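Local coordinates for protein Endonuclease/exonuclease/phosphatase (Beutenbergia cavernae DSM 12333, PDB 4RUW) that belongs to the endonuclease/exonuclease/phosphatase family, joins a DNase I-like domain to an Ig-like domain, and carries a bound zinc ion, at residues 237-242 with 293-298; 381-386 with 411-416; 92-97 with 150-155. One frame throughout, in Å; residues are numbered along the deposited sequence.

Contact 1 (237-242 with 293-298); sequences NIWTTD and RRIDYV
Tyr297 reaches Ile238 with its phenol group: OH donates to the backbone Ile238 O at 2.7 Å, with a C=O...OH angle of 135° and the donor tilted 32° from the carbonyl plane. Thr240 CG2 comes to the hydroxyl end of the same ring, near the ring plane and 3.4 Å from Tyr297 OH. That methyl also lies 3.5 Å from Arg294 NH2, so it touches both the phenol and the guanidinium group. Ile295 points into the bend of 237-242; its CG2 rests against Ile238 O and meets the edge of the indole at Trp239 CD1, 3.8 Å away. Its CG1 stands between backbone N and carbonyl carbon (chi1 61°), and this branch carries CD1 to within 3.6 Å of Asn237 OD1. A weak backbone bond runs from Asn237 N to Ile295 O (3.3 Å). Three waters link the segments: one accepts from Thr240 N and donates to Arg294 O, another joins Thr240 OG1 to Arg294 NH2, and a third weakly links Trp239 NE1 with Arg293 NE. Further out, Asp265 holds the Arg294 guanidinium in a salt bridge, Leu201 O takes Asn237 ND2, and Gln255 of helix 251-260 touches both Ile238 and Tyr297. Tyr297 is also bonded through its backbone to Gly234, just beyond strand 230-233. Asn237 ends a Gly-Asp-Leu-Asn sequence, the GDxN signature of the DNase I-like fold, and the contact sets the loop after it against the start of strand 296-300 in one sheet of the sandwich.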
loop_
_atom_site.group_PDB
_atom_site.type_symbol
_atom_site.label_atom_id
_atom_site.label_comp_id
_atom_site.label_asym_id
_atom_site.label_seq_id
_atom_site.Cartn_x
_atom_site.Cartn_y
_atom_site.Cartn_z
ATOM N N ASN A 237 4.984 5.790 -4.040
ATOM C CA ASN A 237 5.525 7.122 -4.308
ATOM C C ASN A 237 4.476 8.231 -4.280
ATOM O O ASN A 237 4.662 9.290 -4.888
ATOM C CB ASN A 237 6.296 7.149 -5.637
ATOM C CG ASN A 237 7.789 7.027 -5.447
ATOM O OD1 ASN A 237 8.359 7.628 -4.534
ATOM N ND2 ASN A 237 8.439 6.258 -6.316
ATOM N N ILE A 238 3.373 7.979 -3.580
ATOM C CA ILE A 238 2.333 8.980 -3.396
ATOM C C ILE A 238 2.002 9.088 -1.922
ATOM O O ILE A 238 1.996 8.082 -1.212
ATOM C CB ILE A 238 1.043 8.644 -4.212
ATOM C CG1 ILE A 238 0.431 7.304 -3.777
ATOM C CG2 ILE A 238 1.344 8.669 -5.697
ATOM C CD1 ILE A 238 -0.910 7.006 -4.448
ATOM N N TRP A 239 1.747 10.307 -1.458
ATOM C CA TRP A 239 1.106 10.492 -0.166
ATOM C C TRP A 239 -0.366 10.106 -0.298
ATOM O O TRP A 239 -0.863 9.869 -1.401
ATOM C CB TRP A 239 1.130 11.948 0.255
ATOM C CG TRP A 239 2.454 12.607 0.449
ATOM C CD1 TRP A 239 3.706 12.104 0.206
ATOM C CD2 TRP A 239 2.637 13.925 0.963
ATOM N NE1 TRP A 239 4.660 13.054 0.539
ATOM C CE2 TRP A 239 4.020 14.177 1.004
ATOM C CE3 TRP A 239 1.750 14.923 1.385
ATOM C CZ2 TRP A 239 4.542 15.389 1.451
ATOM C CZ3 TRP A 239 2.260 16.118 1.827
ATOM C CH2 TRP A 239 3.646 16.347 1.855
ATOM N N THR A 240 -1.086 10.090 0.817
ATOM C CA THR A 240 -2.524 9.873 0.747
ATOM C C THR A 240 -3.292 11.134 0.353
ATOM O O THR A 240 -4.435 11.034 -0.107
ATOM C CB THR A 240 -3.103 9.331 2.060
ATOM O OG1 THR A 240 -2.795 10.246 3.112
ATOM C CG2 THR A 240 -2.527 7.962 2.382
ATOM N N THR A 241 -2.677 12.306 0.519
ATOM C CA THR A 241 -3.340 13.567 0.200
ATOM C C THR A 241 -2.439 14.427 -0.682
ATOM O O THR A 241 -1.215 14.252 -0.703
ATOM C CB THR A 241 -3.708 14.375 1.462
ATOM O OG1 THR A 241 -2.534 14.604 2.253
ATOM C CG2 THR A 241 -4.770 13.661 2.280
ATOM N N ASP A 242 -3.045 15.360 -1.403
ATOM C CA ASP A 242 -2.307 16.210 -2.327
ATOM C C ASP A 242 -1.158 16.926 -1.619
ATOM O O ASP A 242 -1.331 17.483 -0.533
ATOM C CB ASP A 242 -3.235 17.256 -2.939
ATOM C CG ASP A 242 -4.311 16.653 -3.828
ATOM O OD1 ASP A 242 -4.202 15.473 -4.237
ATOM O OD2 ASP A 242 -5.277 17.384 -4.136
ATOM N N ARG A 293 5.150 11.870 4.818
ATOM C CA ARG A 293 5.981 11.118 3.875
ATOM C C ARG A 293 5.912 9.608 4.081
ATOM O O ARG A 293 6.927 8.920 4.243
ATOM C CB ARG A 293 7.415 11.650 3.873
ATOM C CG ARG A 293 7.505 13.021 3.222
ATOM C CD ARG A 293 8.926 13.516 3.117
ATOM N NE ARG A 293 8.982 14.690 2.257
ATOM C CZ ARG A 293 10.053 15.452 2.099
ATOM N NH1 ARG A 293 11.169 15.167 2.760
ATOM N NH2 ARG A 293 10.001 16.502 1.287
ATOM N N ARG A 294 4.679 9.109 4.078
ATOM C CA ARG A 294 4.381 7.686 4.105
ATOM C C ARG A 294 4.001 7.324 2.679
ATOM O O ARG A 294 2.929 7.715 2.201
ATOM C CB ARG A 294 3.227 7.407 5.070
ATOM C CG ARG A 294 2.879 5.932 5.215
ATOM C CD ARG A 294 1.847 5.706 6.298
ATOM N NE ARG A 294 0.526 6.211 5.926
ATOM C CZ ARG A 294 -0.443 5.458 5.404
ATOM N NH1 ARG A 294 -0.244 4.162 5.177
ATOM N NH2 ARG A 294 -1.621 6.001 5.111
ATOM N N ILE A 295 4.894 6.612 1.992
ATOM C CA ILE A 295 4.728 6.359 0.561
ATOM C C ILE A 295 4.893 4.883 0.210
ATOM O O ILE A 295 4.777 4.514 -0.967
ATOM C CB ILE A 295 5.687 7.237 -0.296
ATOM C CG1 ILE A 295 7.151 6.948 0.044
ATOM C CG2 ILE A 295 5.361 8.728 -0.141
ATOM C CD1 ILE A 295 8.132 7.633 -0.892
ATOM N N ASP A 296 5.167 4.056 1.215
ATOM C CA ASP A 296 5.240 2.605 1.068
ATOM C C ASP A 296 4.014 2.051 1.780
ATOM O O ASP A 296 3.749 2.427 2.916
ATOM C CB ASP A 296 6.494 2.069 1.744
ATOM C CG ASP A 296 7.783 2.553 1.086
ATOM O OD1 ASP A 296 8.276 3.655 1.421
ATOM O OD2 ASP A 296 8.338 1.805 0.252
ATOM N N TYR A 297 3.262 1.184 1.099
ATOM C CA TYR A 297 1.958 0.765 1.579
ATOM C C TYR A 297 1.777 -0.744 1.513
ATOM O O TYR A 297 2.377 -1.426 0.672
ATOM C CB TYR A 297 0.859 1.362 0.694
ATOM C CG TYR A 297 0.733 2.864 0.688
ATOM C CD1 TYR A 297 -0.187 3.505 1.507
ATOM C CD2 TYR A 297 1.493 3.640 -0.172
ATOM C CE1 TYR A 297 -0.335 4.873 1.484
ATOM C CE2 TYR A 297 1.350 5.011 -0.206
ATOM C CZ TYR A 297 0.437 5.625 0.629
ATOM O OH TYR A 297 0.261 6.986 0.602
ATOM N N VAL A 298 0.885 -1.246 2.364
ATOM C CA VAL A 298 0.291 -2.565 2.195
ATOM C C VAL A 298 -1.218 -2.377 2.159
ATOM O O VAL A 298 -1.814 -1.956 3.155
ATOM C CB VAL A 298 0.694 -3.537 3.333
ATOM C CG1 VAL A 298 -0.004 -4.878 3.138
ATOM C CG2 VAL A 298 2.203 -3.697 3.373
HETATM O O HOH W 1 7.373 14.255 -0.328
HETATM O O HOH W 2 1.094 9.724 2.978
HETATM O O HOH W 3 -2.780 9.019 5.473
#

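Contact 2 (381-386 with 411-416)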
loop_
_atom_site.group_PDB
_atom_site.type_symbol
_atom_site.label_atom_id
_atom_site.label_comp_id
_atom_site.label_asym_id
_atom_site.label_seq_id
_atom_site.Cartn_x
_atom_site.Cartn_y
_atom_site.Cartn_z
ATOM N N ALA A 381 -20.324 8.128 8.136
ATOM C CA ALA A 381 -21.001 7.055 7.430
ATOM C C ALA A 381 -22.223 6.632 8.218
ATOM O O ALA A 381 -22.162 6.474 9.442
ATOM C CB ALA A 381 -20.079 5.874 7.251
ATOM N N VAL A 382 -23.336 6.467 7.515
ATOM C CA VAL A 382 -24.554 5.992 8.146
ATOM C C VAL A 382 -25.115 4.806 7.369
ATOM O O VAL A 382 -25.359 4.904 6.158
ATOM C CB VAL A 382 -25.629 7.105 8.231
ATOM C CG1 VAL A 382 -26.837 6.625 9.033
ATOM C CG2 VAL A 382 -25.051 8.371 8.854
ATOM N N LEU A 383 -25.284 3.681 8.039
ATOM C CA LEU A 383 -26.005 2.557 7.519
ATOM C C LEU A 383 -27.491 2.762 7.864
ATOM O O LEU A 383 -27.819 2.968 8.998
ATOM C CB LEU A 383 -25.465 1.262 8.113
ATOM C CG LEU A 383 -26.073 -0.042 7.672
ATOM C CD1 LEU A 383 -25.926 -0.306 6.197
ATOM C CD2 LEU A 383 -25.571 -1.226 8.486
ATOM N N ARG A 384 -28.328 2.799 6.835
ATOM C CA ARG A 384 -29.748 3.073 7.001
ATOM C C ARG A 384 -30.587 1.916 6.482
ATOM O O ARG A 384 -30.181 1.217 5.555
ATOM C CB ARG A 384 -30.135 4.342 6.239
ATOM C CG ARG A 384 -29.422 5.593 6.699
ATOM C CD ARG A 384 -29.920 6.826 5.955
ATOM N NE ARG A 384 -29.182 8.019 6.361
ATOM C CZ ARG A 384 -29.436 8.713 7.467
ATOM N NH1 ARG A 384 -30.416 8.340 8.281
ATOM N NH2 ARG A 384 -28.707 9.776 7.760
ATOM N N ASN A 385 -31.759 1.711 7.079
ATOM C CA ASN A 385 -32.706 0.741 6.537
ATOM C C ASN A 385 -33.464 1.333 5.351
ATOM O O ASN A 385 -33.239 2.484 4.981
ATOM C CB ASN A 385 -33.663 0.203 7.616
ATOM C CG ASN A 385 -34.552 1.283 8.230
ATOM O OD1 ASN A 385 -34.771 2.344 7.650
ATOM N ND2 ASN A 385 -35.080 0.996 9.413
ATOM N N ARG A 386 -34.364 0.555 4.763
ATOM C CA ARG A 386 -35.097 1.020 3.589
ATOM C C ARG A 386 -35.975 2.231 3.901
ATOM O O ARG A 386 -36.238 3.058 3.027
ATOM C CB ARG A 386 -35.916 -0.113 2.968
ATOM C CG ARG A 386 -36.917 -0.766 3.902
ATOM C CD ARG A 386 -37.617 -1.921 3.201
ATOM N NE ARG A 386 -37.953 -1.586 1.819
ATOM C CZ ARG A 386 -37.572 -2.297 0.761
ATOM N NH1 ARG A 386 -36.848 -3.397 0.921
ATOM N NH2 ARG A 386 -37.924 -1.913 -0.460
ATOM N N GLY A 411 -24.484 -8.153 13.093
ATOM C CA GLY A 411 -25.737 -7.736 12.499
ATOM C C GLY A 411 -25.860 -8.255 11.083
ATOM O O GLY A 411 -24.889 -8.737 10.501
ATOM N N ALA A 412 -27.064 -8.169 10.533
ATOM C CA ALA A 412 -27.293 -8.555 9.149
ATOM C C ALA A 412 -27.858 -7.369 8.389
ATOM O O ALA A 412 -28.626 -6.585 8.940
ATOM C CB ALA A 412 -28.251 -9.739 9.076
ATOM N N LEU A 413 -27.463 -7.229 7.129
ATOM C CA LEU A 413 -28.019 -6.187 6.280
ATOM C C LEU A 413 -29.453 -6.544 5.912
ATOM O O LEU A 413 -29.694 -7.574 5.284
ATOM C CB LEU A 413 -27.179 -6.030 5.012
ATOM C CG LEU A 413 -25.704 -5.678 5.221
ATOM C CD1 LEU A 413 -24.949 -5.721 3.898
ATOM C CD2 LEU A 413 -25.569 -4.314 5.884
ATOM N N PRO A 414 -30.414 -5.696 6.309
ATOM C CA PRO A 414 -31.816 -5.917 5.943
ATOM C C PRO A 414 -32.048 -5.553 4.483
ATOM O O PRO A 414 -31.287 -4.760 3.928
ATOM C CB PRO A 414 -32.565 -4.937 6.847
ATOM C CG PRO A 414 -31.600 -3.824 7.060
ATOM C CD PRO A 414 -30.239 -4.472 7.112
ATOM N N PRO A 415 -33.084 -6.132 3.860
ATOM C CA PRO A 415 -33.409 -5.788 2.472
ATOM C C PRO A 415 -33.710 -4.299 2.331
ATOM O O PRO A 415 -34.423 -3.734 3.158
ATOM C CB PRO A 415 -34.671 -6.613 2.197
ATOM C CG PRO A 415 -34.575 -7.764 3.137
ATOM C CD PRO A 415 -33.945 -7.209 4.380
ATOM N N GLY A 416 -33.152 -3.670 1.302
ATOM C CA GLY A 416 -33.387 -2.258 1.060
ATOM C C GLY A 416 -32.455 -1.335 1.826
ATOM O O GLY A 416 -32.624 -0.117 1.800
HETATM O O HOH W 4 -34.254 -2.069 5.396
#
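Leu383 and Leu413 meet with their side chains at about a right angle: the single methyl Leu413 CD2 sits in the fork of the other leucine, 4.0 Å from both Leu383 CD1 and Leu383 CD2. The Leu383 fork is turned to it because CG lies anti to the backbone N (chi1 -179°). Beyond this apolar touch the two segments come closest at Arg386 and Gly416, and the Arg386 side chain lies over the backbone of Pro415 and Gly416. It bends at chi3 (-41°), folding the guanidinium back so that NH1 gives a weak hydrogen bond to Pro415 O (3.3 Å, N-H...O 135°). A water accepts from Arg386 N and donates to Pro415 O; Arg386 thus reaches this carbonyl twice, weakly through NH1 and through the water. Arg386 CA makes a C-H...O contact of 3.3 Å with Gly416 O, which is also hydrogen-bonded by Arg418 NH2. Gly416 has a left-handed backbone conformation just before strand 418-424. Leu413 also touches Leu361 and Ala355 of the facing sheet, and Pro414 reaches Leu391. The loop passes from edge strand 405-410 of one sheet to 418-424 of the other, closing the end of the two-sheet sandwich expected of an Ig-like domain.

Contact 3 (92-97 with 150-155); sequences VVLNEV and VVMSRH
Leu94 and Val150 join through their flat peptide groups, Leu94 N giving to Val150 O at 2.8 Å and Val150 N returning a bond to Leu94 O. Val92 and Met152, a selenomethionine, exchange the same two bonds, with Val92 N 2.9 Å from Met152 O. The His155 ring has Arg154 CB over one face and is tied at NE2 to Asp90. Val92, Leu94, Val150 and Met152 line one face of the sheet. There Val92 CG1 lies alongside Met152 CB at 3.7 Å. Met152 CG is anti to the carbonyl carbon (chi1 -57°) and chi2 is extended (-177°), which sets SE 4.0 Å from Leu94 CD1. These neighbouring antiparallel strands belong to one sheet of the DNase I-like sandwich; the axes of 92-95 and 150-153 come within 4.8 Å. On the other face stand Val93 and Val151, a non-hydrogen-bonded pair whose CG2 methyls are 4.3 Å apart; Val93 packs on Val196 and Ala198, Val151 on Leu182 and Val184, all of the second sheet. After the corner at Glu96, Val97 swings back over Val150, whose CG2 touches Val97 CB at 3.9 Å. The Val97 side chain lies about 9 Å from the zinc ion bound by His98, Asp100, His107 and His137.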
loop_
_atom_site.group_PDB
_atom_site.type_symbol
_atom_site.label_atom_id
_atom_site.label_comp_id
_atom_site.label_asym_id
_atom_site.label_seq_id
_atom_site.Cartn_x
_atom_site.Cartn_y
_atom_site.Cartn_z
ATOM N N VAL A 92 7.430 -11.209 1.923
ATOM C CA VAL A 92 8.001 -9.874 1.841
ATOM C C VAL A 92 8.111 -9.422 0.387
ATOM O O VAL A 92 8.491 -10.188 -0.498
ATOM C CB VAL A 92 9.354 -9.753 2.605
ATOM C CG1 VAL A 92 10.378 -10.729 2.068
ATOM C CG2 VAL A 92 9.885 -8.333 2.535
ATOM N N VAL A 93 7.731 -8.170 0.164
ATOM C CA VAL A 93 7.855 -7.494 -1.112
ATOM C C VAL A 93 9.034 -6.537 -0.998
ATOM O O VAL A 93 9.107 -5.752 -0.048
ATOM C CB VAL A 93 6.564 -6.711 -1.429
ATOM C CG1 VAL A 93 6.804 -5.717 -2.559
ATOM C CG2 VAL A 93 5.420 -7.682 -1.741
ATOM N N LEU A 94 9.967 -6.625 -1.942
ATOM C CA LEU A 94 11.129 -5.747 -1.973
ATOM C C LEU A 94 11.149 -4.926 -3.255
ATOM O O LEU A 94 10.897 -5.450 -4.346
ATOM C CB LEU A 94 12.418 -6.556 -1.884
ATOM C CG LEU A 94 12.553 -7.465 -0.665
ATOM C CD1 LEU A 94 13.837 -8.290 -0.746
ATOM C CD2 LEU A 94 12.496 -6.675 0.635
ATOM N N ASN A 95 11.437 -3.634 -3.116
ATOM C CA ASN A 95 11.676 -2.754 -4.256
ATOM C C ASN A 95 13.157 -2.401 -4.338
ATOM O O ASN A 95 13.869 -2.451 -3.316
ATOM C CB ASN A 95 10.880 -1.444 -4.137
ATOM C CG ASN A 95 9.385 -1.655 -3.921
ATOM O OD1 ASN A 95 8.787 -0.987 -3.084
ATOM N ND2 ASN A 95 8.771 -2.540 -4.699
ATOM N N GLU A 96 13.614 -2.031 -5.531
ATOM C CA GLU A 96 14.993 -1.607 -5.763
ATOM C C GLU A 96 15.994 -2.725 -5.488
ATOM O O GLU A 96 16.974 -2.547 -4.765
ATOM C CB GLU A 96 15.328 -0.349 -4.964
ATOM C CG GLU A 96 14.589 0.885 -5.444
ATOM C CD GLU A 96 14.940 1.241 -6.876
ATOM O OE1 GLU A 96 16.121 1.557 -7.135
ATOM O OE2 GLU A 96 14.042 1.193 -7.743
ATOM N N VAL A 97 15.737 -3.878 -6.095
ATOM C CA VAL A 97 16.641 -5.004 -6.047
ATOM C C VAL A 97 17.245 -5.145 -7.441
ATOM O O VAL A 97 16.511 -5.289 -8.421
ATOM C CB VAL A 97 15.892 -6.313 -5.668
ATOM C CG1 VAL A 97 16.885 -7.455 -5.514
ATOM C CG2 VAL A 97 15.061 -6.134 -4.404
ATOM N N VAL A 150 10.766 -7.753 -6.010
ATOM C CA VAL A 150 10.943 -9.142 -5.606
ATOM C C VAL A 150 9.880 -9.543 -4.600
ATOM O O VAL A 150 9.504 -8.742 -3.744
ATOM C CB VAL A 150 12.361 -9.354 -5.009
ATOM C CG1 VAL A 150 12.474 -10.684 -4.259
ATOM C CG2 VAL A 150 13.423 -9.240 -6.102
ATOM N N VAL A 151 9.371 -10.764 -4.734
ATOM C CA VAL A 151 8.582 -11.387 -3.682
ATOM C C VAL A 151 9.389 -12.547 -3.123
ATOM O O VAL A 151 9.859 -13.392 -3.884
ATOM C CB VAL A 151 7.219 -11.895 -4.196
ATOM C CG1 VAL A 151 6.493 -12.692 -3.097
ATOM C CG2 VAL A 151 6.363 -10.727 -4.665
HETATM N N MSE A 152 9.565 -12.567 -1.805
HETATM C CA MSE A 152 10.172 -13.703 -1.118
HETATM C C MSE A 152 9.166 -14.242 -0.120
HETATM O O MSE A 152 8.464 -13.484 0.543
HETATM C CB MSE A 152 11.461 -13.320 -0.382
HETATM C CG MSE A 152 12.535 -12.691 -1.269
HETATM SE SE MSE A 152 14.215 -12.284 -0.351
HETATM C CE MSE A 152 14.881 -14.106 -0.138
ATOM N N SER A 153 9.099 -15.555 -0.011
ATOM C CA SER A 153 8.058 -16.168 0.781
ATOM C C SER A 153 8.543 -17.440 1.463
ATOM O O SER A 153 9.348 -18.189 0.911
ATOM C CB SER A 153 6.879 -16.479 -0.138
ATOM O OG SER A 153 5.864 -17.184 0.527
ATOM N N ARG A 154 8.051 -17.676 2.674
ATOM C CA ARG A 154 8.279 -18.942 3.363
ATOM C C ARG A 154 7.325 -20.018 2.863
ATOM O O ARG A 154 7.458 -21.184 3.211
ATOM C CB ARG A 154 8.087 -18.766 4.870
ATOM C CG ARG A 154 9.213 -18.018 5.560
ATOM C CD ARG A 154 9.019 -17.967 7.057
ATOM N NE ARG A 154 10.151 -17.349 7.738
ATOM C CZ ARG A 154 10.563 -17.682 8.957
ATOM N NH1 ARG A 154 9.954 -18.646 9.633
ATOM N NH2 ARG A 154 11.603 -17.067 9.497
ATOM N N HIS A 155 6.371 -19.621 2.028
ATOM C CA HIS A 155 5.319 -20.525 1.577
ATOM C C HIS A 155 5.353 -20.654 0.063
ATOM O O HIS A 155 5.692 -19.707 -0.633
ATOM C CB HIS A 155 3.969 -20.005 2.056
ATOM C CG HIS A 155 3.960 -19.656 3.505
ATOM N ND1 HIS A 155 4.140 -20.602 4.491
ATOM C CD2 HIS A 155 3.863 -18.465 4.140
ATOM C CE1 HIS A 155 4.111 -20.011 5.671
ATOM N NE2 HIS A 155 3.947 -18.713 5.488
#

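How the contacts relate
From the N terminus, contact 3 comes first: strand 91-98 is rejoined by 146-153 after an excursion through helix 110-118 and strand 125-133 that carries Asp100, His107 and His137 of the zinc site. Contact 1 follows, closing the excursion from strand 230-233 through helices 251-260 and 266-270 back to strand 296-300. Contact 2, in the Ig-like domain, closes the stretch through strands 390-396 and 405-410 and brings that domain's two sheets together at one end. The three are in series; none encloses or crosses another. Contacts 1 and 3 belong to different sheets of the DNase I-like sandwich; Asn95 OD1 of contact 3 accepts from Asp235 N, two residues before contact 1 begins. Contact 2 is remote, its centre about 33 Å from that of contact 1.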